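Long-range contacts in Dye type peroxidase A (Streptomyces lividans 1326, PDB 6GZW), which probably uses hydrogen peroxide and a heme cofactor to oxidise dyes and other substrates, as a dye-decolourising peroxidase: residues Glu242-Arg247 / Asp344-Phe349; Ala286-Pro291 / Arg338-Gly343. One frame throughout, in Å; residues are numbered along the deposited sequence.

Interaction 1: residues Glu242-Arg247 / Asp344-Phe349. With HEM (protoporphyrin IX containing Fe), chain C.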
loop_
_atom_site.group_PDB
_atom_site.type_symbol
_atom_site.label_atom_id
_atom_site.label_comp_id
_atom_site.label_asym_id
_atom_site.label_seq_id
_atom_site.Cartn_x
_atom_site.Cartn_y
_atom_site.Cartn_z
ATOM N N GLU A 242 18.269 -20.645 -3.638
ATOM C CA GLU A 242 18.270 -20.855 -5.057
ATOM C C GLU A 242 17.891 -22.314 -5.368
ATOM O O GLU A 242 17.173 -22.607 -6.335
ATOM C CB GLU A 242 19.607 -20.405 -5.689
ATOM C CG GLU A 242 19.718 -18.874 -5.665
ATOM C CD GLU A 242 20.922 -18.268 -6.338
ATOM O OE1 GLU A 242 21.959 -18.946 -6.501
ATOM O OE2 GLU A 242 20.833 -17.057 -6.690
ATOM N N ASP A 243 18.328 -23.246 -4.529
ATOM C CA ASP A 243 17.867 -24.652 -4.702
ATOM C C ASP A 243 16.366 -24.849 -4.493
ATOM O O ASP A 243 15.791 -25.733 -5.099
ATOM C CB ASP A 243 18.625 -25.623 -3.775
ATOM C CG ASP A 243 19.987 -25.990 -4.305
ATOM O OD1 ASP A 243 20.321 -25.677 -5.450
ATOM O OD2 ASP A 243 20.769 -26.563 -3.529
ATOM N N VAL A 244 15.720 -24.034 -3.651
ATOM C CA VAL A 244 14.260 -24.151 -3.466
ATOM C C VAL A 244 13.511 -23.837 -4.749
ATOM O O VAL A 244 12.561 -24.539 -5.099
ATOM C CB VAL A 244 13.760 -23.245 -2.299
ATOM C CG1 VAL A 244 12.239 -23.092 -2.310
ATOM C CG2 VAL A 244 14.220 -23.833 -0.986
ATOM N N ILE A 245 13.983 -22.824 -5.481
ATOM C CA ILE A 245 13.289 -22.395 -6.713
ATOM C C ILE A 245 13.852 -23.084 -7.959
ATOM O O ILE A 245 13.090 -23.420 -8.852
ATOM C CB ILE A 245 13.385 -20.858 -6.891
ATOM C CG1 ILE A 245 12.696 -20.139 -5.735
ATOM C CG2 ILE A 245 12.823 -20.420 -8.242
ATOM C CD1 ILE A 245 11.213 -20.451 -5.591
ATOM N N GLY A 246 15.174 -23.272 -8.021
ATOM C CA GLY A 246 15.823 -23.728 -9.261
ATOM C C GLY A 246 16.240 -22.623 -10.226
ATOM O O GLY A 246 16.639 -22.884 -11.383
ATOM N N ARG A 247 16.177 -21.373 -9.752
ATOM C CA ARG A 247 16.588 -20.210 -10.504
ATOM C C ARG A 247 17.359 -19.263 -9.582
ATOM O O ARG A 247 17.135 -19.236 -8.374
ATOM C CB ARG A 247 15.380 -19.463 -11.073
ATOM C CG ARG A 247 14.721 -20.179 -12.228
ATOM C CD ARG A 247 13.428 -19.541 -12.691
ATOM N NE ARG A 247 12.852 -20.230 -13.855
ATOM C CZ ARG A 247 13.278 -20.085 -15.118
ATOM N NH1 ARG A 247 14.293 -19.294 -15.418
ATOM N NH2 ARG A 247 12.646 -20.739 -16.113
ATOM N N ASP A 344 6.858 -29.829 -3.190
ATOM C CA ASP A 344 7.615 -28.632 -3.549
ATOM C C ASP A 344 8.558 -28.247 -2.409
ATOM O O ASP A 344 8.138 -28.147 -1.261
ATOM C CB ASP A 344 6.605 -27.505 -3.796
ATOM C CG ASP A 344 7.221 -26.253 -4.360
ATOM O OD1 ASP A 344 8.459 -26.157 -4.547
ATOM O OD2 ASP A 344 6.423 -25.327 -4.645
ATOM N N ALA A 345 9.836 -28.031 -2.715
ATOM C CA ALA A 345 10.766 -27.479 -1.723
ATOM C C ALA A 345 10.239 -26.178 -1.116
ATOM O O ALA A 345 10.482 -25.912 0.065
ATOM C CB ALA A 345 12.131 -27.255 -2.330
ATOM N N LEU A 346 9.498 -25.394 -1.901
ATOM C CA LEU A 346 9.002 -24.086 -1.407
ATOM C C LEU A 346 7.942 -24.220 -0.320
ATOM O O LEU A 346 7.758 -23.294 0.467
ATOM C CB LEU A 346 8.441 -23.279 -2.565
ATOM C CG LEU A 346 7.871 -21.887 -2.273
ATOM C CD1 LEU A 346 8.972 -20.998 -1.753
ATOM C CD2 LEU A 346 7.170 -21.297 -3.491
ATOM N N SER A 347 7.219 -25.329 -0.272
ATOM C CA SER A 347 6.054 -25.473 0.612
ATOM C C SER A 347 6.363 -25.248 2.087
ATOM O O SER A 347 5.545 -24.749 2.814
ATOM C CB SER A 347 5.374 -26.846 0.375
ATOM O OG SER A 347 4.736 -26.835 -0.897
ATOM N N GLN A 348 7.571 -25.605 2.492
ATOM C CA GLN A 348 8.041 -25.446 3.855
ATOM C C GLN A 348 8.044 -23.971 4.299
ATOM O O GLN A 348 8.016 -23.676 5.496
ATOM C CB GLN A 348 9.449 -26.056 3.928
ATOM C CG GLN A 348 10.268 -25.703 5.137
ATOM C CD GLN A 348 11.485 -26.579 5.314
ATOM O OE1 GLN A 348 11.839 -27.363 4.444
ATOM N NE2 GLN A 348 12.124 -26.442 6.446
ATOM N N PHE A 349 8.163 -23.074 3.324
ATOM C CA PHE A 349 8.410 -21.636 3.600
ATOM C C PHE A 349 7.237 -20.744 3.293
ATOM O O PHE A 349 7.376 -19.511 3.327
ATOM C CB PHE A 349 9.626 -21.191 2.803
ATOM C CG PHE A 349 10.841 -21.971 3.165
ATOM C CD1 PHE A 349 11.485 -21.741 4.378
ATOM C CD2 PHE A 349 11.308 -22.968 2.330
ATOM C CE1 PHE A 349 12.568 -22.526 4.749
ATOM C CE2 PHE A 349 12.385 -23.738 2.684
ATOM C CZ PHE A 349 13.014 -23.526 3.900
HETATM C CHA HEM C . 7.268 -20.007 -11.230
HETATM C CHB HEM C . 7.677 -18.199 -6.758
HETATM C CHC HEM C . 3.364 -20.138 -5.651
HETATM C CHD HEM C . 2.973 -21.925 -10.101
HETATM C C1A HEM C . 7.751 -19.356 -10.125
HETATM C C2A HEM C . 9.028 -18.725 -10.053
HETATM C C3A HEM C . 9.130 -18.227 -8.795
HETATM C C4A HEM C . 7.927 -18.553 -8.087
HETATM C CMA HEM C . 10.272 -17.435 -8.204
HETATM C CAA HEM C . 10.080 -18.636 -11.151
HETATM C CBA HEM C . 10.012 -17.433 -12.080
HETATM C CGA HEM C . 8.810 -17.488 -12.961
HETATM O O1A HEM C . 8.783 -18.156 -14.030
HETATM O O2A HEM C . 7.764 -16.863 -12.623
HETATM C C1B HEM C . 6.505 -18.557 -6.068
HETATM C C2B HEM C . 6.206 -18.154 -4.734
HETATM C C3B HEM C . 5.004 -18.686 -4.386
HETATM C C4B HEM C . 4.547 -19.442 -5.592
HETATM C CMB HEM C . 7.095 -17.330 -3.854
HETATM C CAB HEM C . 4.206 -18.502 -3.156
HETATM C CBB HEM C . 4.287 -17.444 -2.367
HETATM C C1C HEM C . 2.891 -20.838 -6.739
HETATM C C2C HEM C . 1.664 -21.549 -6.770
HETATM C C3C HEM C . 1.560 -22.077 -8.045
HETATM C C4C HEM C . 2.719 -21.643 -8.784
HETATM C CMC HEM C . 0.683 -21.739 -5.655
HETATM C CAC HEM C . 0.524 -22.962 -8.629
HETATM C CBC HEM C . -0.317 -23.778 -7.975
HETATM C C1D HEM C . 4.122 -21.458 -10.751
HETATM C C2D HEM C . 4.310 -21.732 -12.188
HETATM C C3D HEM C . 5.506 -21.206 -12.514
HETATM C C4D HEM C . 6.030 -20.609 -11.251
HETATM C CMD HEM C . 3.335 -22.434 -13.129
HETATM C CAD HEM C . 6.147 -21.242 -13.892
HETATM C CBD HEM C . 6.894 -22.555 -14.151
HETATM C CGD HEM C . 7.447 -22.578 -15.542
HETATM O O1D HEM C . 8.638 -22.218 -15.764
HETATM O O2D HEM C . 6.705 -22.934 -16.480
HETATM N NA HEM C . 7.124 -19.333 -8.888
HETATM N NB HEM C . 5.510 -19.333 -6.513
HETATM N NC HEM C . 3.541 -20.949 -7.923
HETATM N ND HEM C . 5.202 -20.872 -10.206
HETATM FE FE HEM C . 5.369 -20.154 -8.417
HETATM O O HOH W 1 4.408 -18.502 -8.946
#
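V244, in the last turn of helix 238-245, packs against A345 and L346 of an Asx turn begun by D344, and against F349 just after it, where the chain heads for strand 350-360. This lies in the C-terminal half of the dimeric α/β-barrel peroxidase fold, beside the heme face turned away from the iron-bound water. The contact across the segments is apolar, with no hydrogen bond. The branched V244 spreads its two methyls: CG1, anti to the backbone N (chi1 166°), lies 3.5 Å from L346 CA, while CG2 reaches CE2 of the F349 ring at 4.1 Å. The small A345 lets the turn come close, its CB 3.9 Å from V244 O.

Polar bonds fix the turn itself. D344 OD1 takes the L346 N-H from above its carboxylate plane, at 2.9 Å between OD1 and N, and its OD2 is bonded to H285 ND1. An aspartate paired with a histidine in this way is consistent with the proximal side of a DyP-type heme.

Cofactor contacts complete the site. Beyond V244, I245 CG2 approaches heme CMA, and L346 CD2 rests 3.5 Å from heme C3B.

Interaction 2: residues Ala286-Pro291 / Arg338-Gly343. With HEM (protoporphyrin IX containing Fe), chain C.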
loop_
_atom_site.group_PDB
_atom_site.type_symbol
_atom_site.label_atom_id
_atom_site.label_comp_id
_atom_site.label_asym_id
_atom_site.label_seq_id
_atom_site.Cartn_x
_atom_site.Cartn_y
_atom_site.Cartn_z
ATOM N N ALA A 286 10.471 -24.143 -9.615
ATOM C CA ALA A 286 10.474 -23.796 -11.044
ATOM C C ALA A 286 10.764 -24.980 -11.976
ATOM O O ALA A 286 10.700 -24.823 -13.219
ATOM C CB ALA A 286 11.401 -22.612 -11.334
ATOM N N ARG A 287 11.061 -26.150 -11.409
ATOM C CA ARG A 287 10.989 -27.398 -12.178
ATOM C C ARG A 287 9.574 -27.970 -12.150
ATOM O O ARG A 287 8.935 -28.157 -13.181
ATOM C CB ARG A 287 11.960 -28.448 -11.619
ATOM C CG ARG A 287 11.843 -29.820 -12.282
ATOM C CD ARG A 287 12.586 -30.881 -11.475
ATOM N NE ARG A 287 14.021 -30.778 -11.665
ATOM C CZ ARG A 287 14.713 -31.371 -12.634
ATOM N NH1 ARG A 287 14.124 -32.100 -13.567
ATOM N NH2 ARG A 287 16.030 -31.178 -12.711
ATOM N N ILE A 288 9.085 -28.234 -10.946
ATOM C CA ILE A 288 7.872 -29.031 -10.792
ATOM C C ILE A 288 6.551 -28.323 -11.167
ATOM O O ILE A 288 5.531 -28.983 -11.355
ATOM C CB ILE A 288 7.803 -29.712 -9.418
ATOM C CG1 ILE A 288 7.556 -28.703 -8.302
ATOM C CG2 ILE A 288 9.077 -30.554 -9.177
ATOM C CD1 ILE A 288 7.391 -29.355 -6.947
ATOM N N THR A 289 6.588 -27.000 -11.293
ATOM C CA THR A 289 5.406 -26.240 -11.728
ATOM C C THR A 289 5.250 -26.108 -13.264
ATOM O O THR A 289 4.205 -25.655 -13.743
ATOM C CB THR A 289 5.468 -24.801 -11.167
ATOM O OG1 THR A 289 6.726 -24.253 -11.546
ATOM C CG2 THR A 289 5.310 -24.777 -9.675
ATOM N N ARG A 290 6.250 -26.529 -14.047
ATOM C CA ARG A 290 6.202 -26.336 -15.500
ATOM C C ARG A 290 5.039 -27.107 -16.151
ATOM O O ARG A 290 4.708 -28.243 -15.727
ATOM C CB ARG A 290 7.507 -26.772 -16.157
ATOM C CG ARG A 290 8.772 -25.989 -15.786
ATOM C CD ARG A 290 10.038 -26.762 -16.154
ATOM N NE ARG A 290 10.113 -26.943 -17.595
ATOM C CZ ARG A 290 10.770 -26.154 -18.450
ATOM N NH1 ARG A 290 11.428 -25.067 -18.043
ATOM N NH2 ARG A 290 10.733 -26.433 -19.764
ATOM N N PRO A 291 4.416 -26.511 -17.183
ATOM C CA PRO A 291 3.403 -27.281 -17.910
ATOM C C PRO A 291 3.925 -28.634 -18.423
ATOM O O PRO A 291 3.205 -29.619 -18.326
ATOM C CB PRO A 291 2.962 -26.329 -19.045
ATOM C CG PRO A 291 3.226 -24.938 -18.496
ATOM C CD PRO A 291 4.454 -25.098 -17.628
ATOM N N ARG A 338 -1.704 -29.839 -6.407
ATOM C CA ARG A 338 -1.658 -31.220 -5.869
ATOM C C ARG A 338 -0.216 -31.681 -5.801
ATOM O O ARG A 338 0.195 -32.294 -4.818
ATOM C CB ARG A 338 -2.448 -32.177 -6.736
ATOM C CG ARG A 338 -3.945 -32.116 -6.545
ATOM C CD ARG A 338 -4.581 -33.305 -7.263
ATOM N NE ARG A 338 -6.040 -33.324 -7.174
ATOM C CZ ARG A 338 -6.730 -33.640 -6.081
ATOM N NH1 ARG A 338 -6.117 -33.931 -4.932
ATOM N NH2 ARG A 338 -8.062 -33.652 -6.123
ATOM N N LYS A 339 0.541 -31.374 -6.854
ATOM C CA LYS A 339 1.959 -31.704 -6.905
ATOM C C LYS A 339 2.791 -30.893 -5.934
ATOM O O LYS A 339 3.716 -31.426 -5.325
ATOM C CB LYS A 339 2.517 -31.441 -8.282
ATOM C CG LYS A 339 3.979 -31.830 -8.415
ATOM C CD LYS A 339 4.338 -32.069 -9.856
ATOM C CE LYS A 339 3.750 -33.374 -10.349
ATOM N NZ LYS A 339 3.916 -33.425 -11.817
ATOM N N LEU A 340 2.500 -29.591 -5.811
ATOM C CA LEU A 340 3.307 -28.767 -4.890
ATOM C C LEU A 340 3.104 -29.100 -3.416
ATOM O O LEU A 340 4.039 -28.964 -2.589
ATOM C CB LEU A 340 3.014 -27.277 -5.088
ATOM C CG LEU A 340 3.147 -26.675 -6.480
ATOM C CD1 LEU A 340 3.026 -25.171 -6.385
ATOM C CD2 LEU A 340 4.432 -27.092 -7.176
ATOM N N ASP A 341 1.874 -29.496 -3.095
ATOM C CA ASP A 341 1.362 -29.599 -1.721
ATOM C C ASP A 341 2.421 -30.098 -0.726
ATOM O O ASP A 341 2.835 -29.355 0.185
ATOM C CB ASP A 341 0.096 -30.471 -1.737
ATOM C CG ASP A 341 -0.529 -30.620 -0.382
ATOM O OD1 ASP A 341 -0.721 -29.599 0.293
ATOM O OD2 ASP A 341 -0.844 -31.766 0.014
ATOM N N ARG A 342 2.896 -31.328 -0.952
ATOM C CA ARG A 342 4.041 -31.908 -0.223
ATOM C C ARG A 342 5.339 -31.995 -1.043
ATOM O O ARG A 342 6.439 -32.058 -0.457
ATOM C CB ARG A 342 3.677 -33.332 0.260
ATOM C CG ARG A 342 2.538 -33.391 1.278
ATOM C CD ARG A 342 2.478 -34.739 1.999
ATOM N NE ARG A 342 1.888 -35.818 1.201
ATOM C CZ ARG A 342 0.637 -36.299 1.309
ATOM N NH1 ARG A 342 -0.253 -35.819 2.190
ATOM N NH2 ARG A 342 0.259 -37.304 0.500
ATOM N N GLY A 343 5.225 -32.062 -2.370
ATOM C CA GLY A 343 6.387 -32.235 -3.231
ATOM C C GLY A 343 7.325 -31.052 -3.427
ATOM O O GLY A 343 8.478 -31.244 -3.785
HETATM C CHA HEM C . 7.268 -20.007 -11.230
HETATM C CHB HEM C . 7.677 -18.199 -6.758
HETATM C CHC HEM C . 3.364 -20.138 -5.651
HETATM C CHD HEM C . 2.973 -21.925 -10.101
HETATM C C1A HEM C . 7.751 -19.356 -10.125
HETATM C C2A HEM C . 9.028 -18.725 -10.053
HETATM C C3A HEM C . 9.130 -18.227 -8.795
HETATM C C4A HEM C . 7.927 -18.553 -8.087
HETATM C CMA HEM C . 10.272 -17.435 -8.204
HETATM C CAA HEM C . 10.080 -18.636 -11.151
HETATM C CBA HEM C . 10.012 -17.433 -12.080
HETATM C CGA HEM C . 8.810 -17.488 -12.961
HETATM O O1A HEM C . 8.783 -18.156 -14.030
HETATM O O2A HEM C . 7.764 -16.863 -12.623
HETATM C C1B HEM C . 6.505 -18.557 -6.068
HETATM C C2B HEM C . 6.206 -18.154 -4.734
HETATM C C3B HEM C . 5.004 -18.686 -4.386
HETATM C C4B HEM C . 4.547 -19.442 -5.592
HETATM C CMB HEM C . 7.095 -17.330 -3.854
HETATM C CAB HEM C . 4.206 -18.502 -3.156
HETATM C CBB HEM C . 4.287 -17.444 -2.367
HETATM C C1C HEM C . 2.891 -20.838 -6.739
HETATM C C2C HEM C . 1.664 -21.549 -6.770
HETATM C C3C HEM C . 1.560 -22.077 -8.045
HETATM C C4C HEM C . 2.719 -21.643 -8.784
HETATM C CMC HEM C . 0.683 -21.739 -5.655
HETATM C CAC HEM C . 0.524 -22.962 -8.629
HETATM C CBC HEM C . -0.317 -23.778 -7.975
HETATM C C1D HEM C . 4.122 -21.458 -10.751
HETATM C C2D HEM C . 4.310 -21.732 -12.188
HETATM C C3D HEM C . 5.506 -21.206 -12.514
HETATM C C4D HEM C . 6.030 -20.609 -11.251
HETATM C CMD HEM C . 3.335 -22.434 -13.129
HETATM C CAD HEM C . 6.147 -21.242 -13.892
HETATM C CBD HEM C . 6.894 -22.555 -14.151
HETATM C CGD HEM C . 7.447 -22.578 -15.542
HETATM O O1D HEM C . 8.638 -22.218 -15.764
HETATM O O2D HEM C . 6.705 -22.934 -16.480
HETATM N NA HEM C . 7.124 -19.333 -8.888
HETATM N NB HEM C . 5.510 -19.333 -6.513
HETATM N NC HEM C . 3.541 -20.949 -7.923
HETATM N ND HEM C . 5.202 -20.872 -10.206
HETATM FE FE HEM C . 5.369 -20.154 -8.417
HETATM O O HOH W 1 4.408 -18.502 -8.946
#
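T289 and I288 meet L340 side by side, and the tight part of the contact gathers round one methyl. L340 CD2 lies 3.5 Å from T289 CG2 and 3.7 Å from I288 CG1, with the leucine running obliquely across both side chains. I288 carries its CG1 between the backbone N and the carbonyl carbon (chi1 71°), which directs the branch at helix 333-343 and brings CD1 to the same leucine methyl. A leucine suits this place because its fork serves two neighbours: while CD2 fills the space beside I288 and T289, CD1 approaches heme C3C at 3.8 Å.

These residues belong to the wall of the heme pocket in the C-terminal half of the dimeric α/β-barrel fold, on the side of the porphyrin away from the iron-bound water. The short helix 285-288 and the end of helix 333-343 come together there under pyrrole rings C and D. T289 uses all three of its side-chain atoms: CB lies 3.4 Å from heme C2D, CG2 meets L340, and OG1 is hydrogen-bonded to H285 O while lying against the propionate carbon CBD. Replacing T289 with a glycine would probably leave L340 CD2 without the T289 methyl on that side, open a gap beneath ring D and deprive H285 O of a hydrogen-bond partner. Further along, P291 CD comes within 3.3 Å of the propionate oxygen O2D.

Toward solvent the packing is looser. K339 lays its aliphatic chain beside I288, CD being 3.6 Å from I288 O, then bends at chi3 and carries NZ to N294 OD1; a long flexible lysine can be apolar at its middle and polar at its end. At exposed G343 a side chain would collide with K339 O, and I288 CD1 stands 3.8 Å from G343 O.

From the N terminus, the chain passes strand 219-228 and enters helix 238-245, whose last turn begins interaction 1. The return at 344-349 closes a loop with 96 residues between its segments. Interaction 2 is nested inside it: 286-291 and 338-343 close a shorter loop that carries strands 300-310 and 316-326, the edge strand and its neighbour in the sheet. Since 343 and 344 are consecutive, the chain passes from the end of helix 333-343 in interaction 2 straight into the turn of interaction 1. A probable hydrogen bond from A286 N to I245 O joins the earlier segments, and another between S347 OG and L340 O joins the later ones, tying three helices and the approach to strand 350-360 together beside the heme.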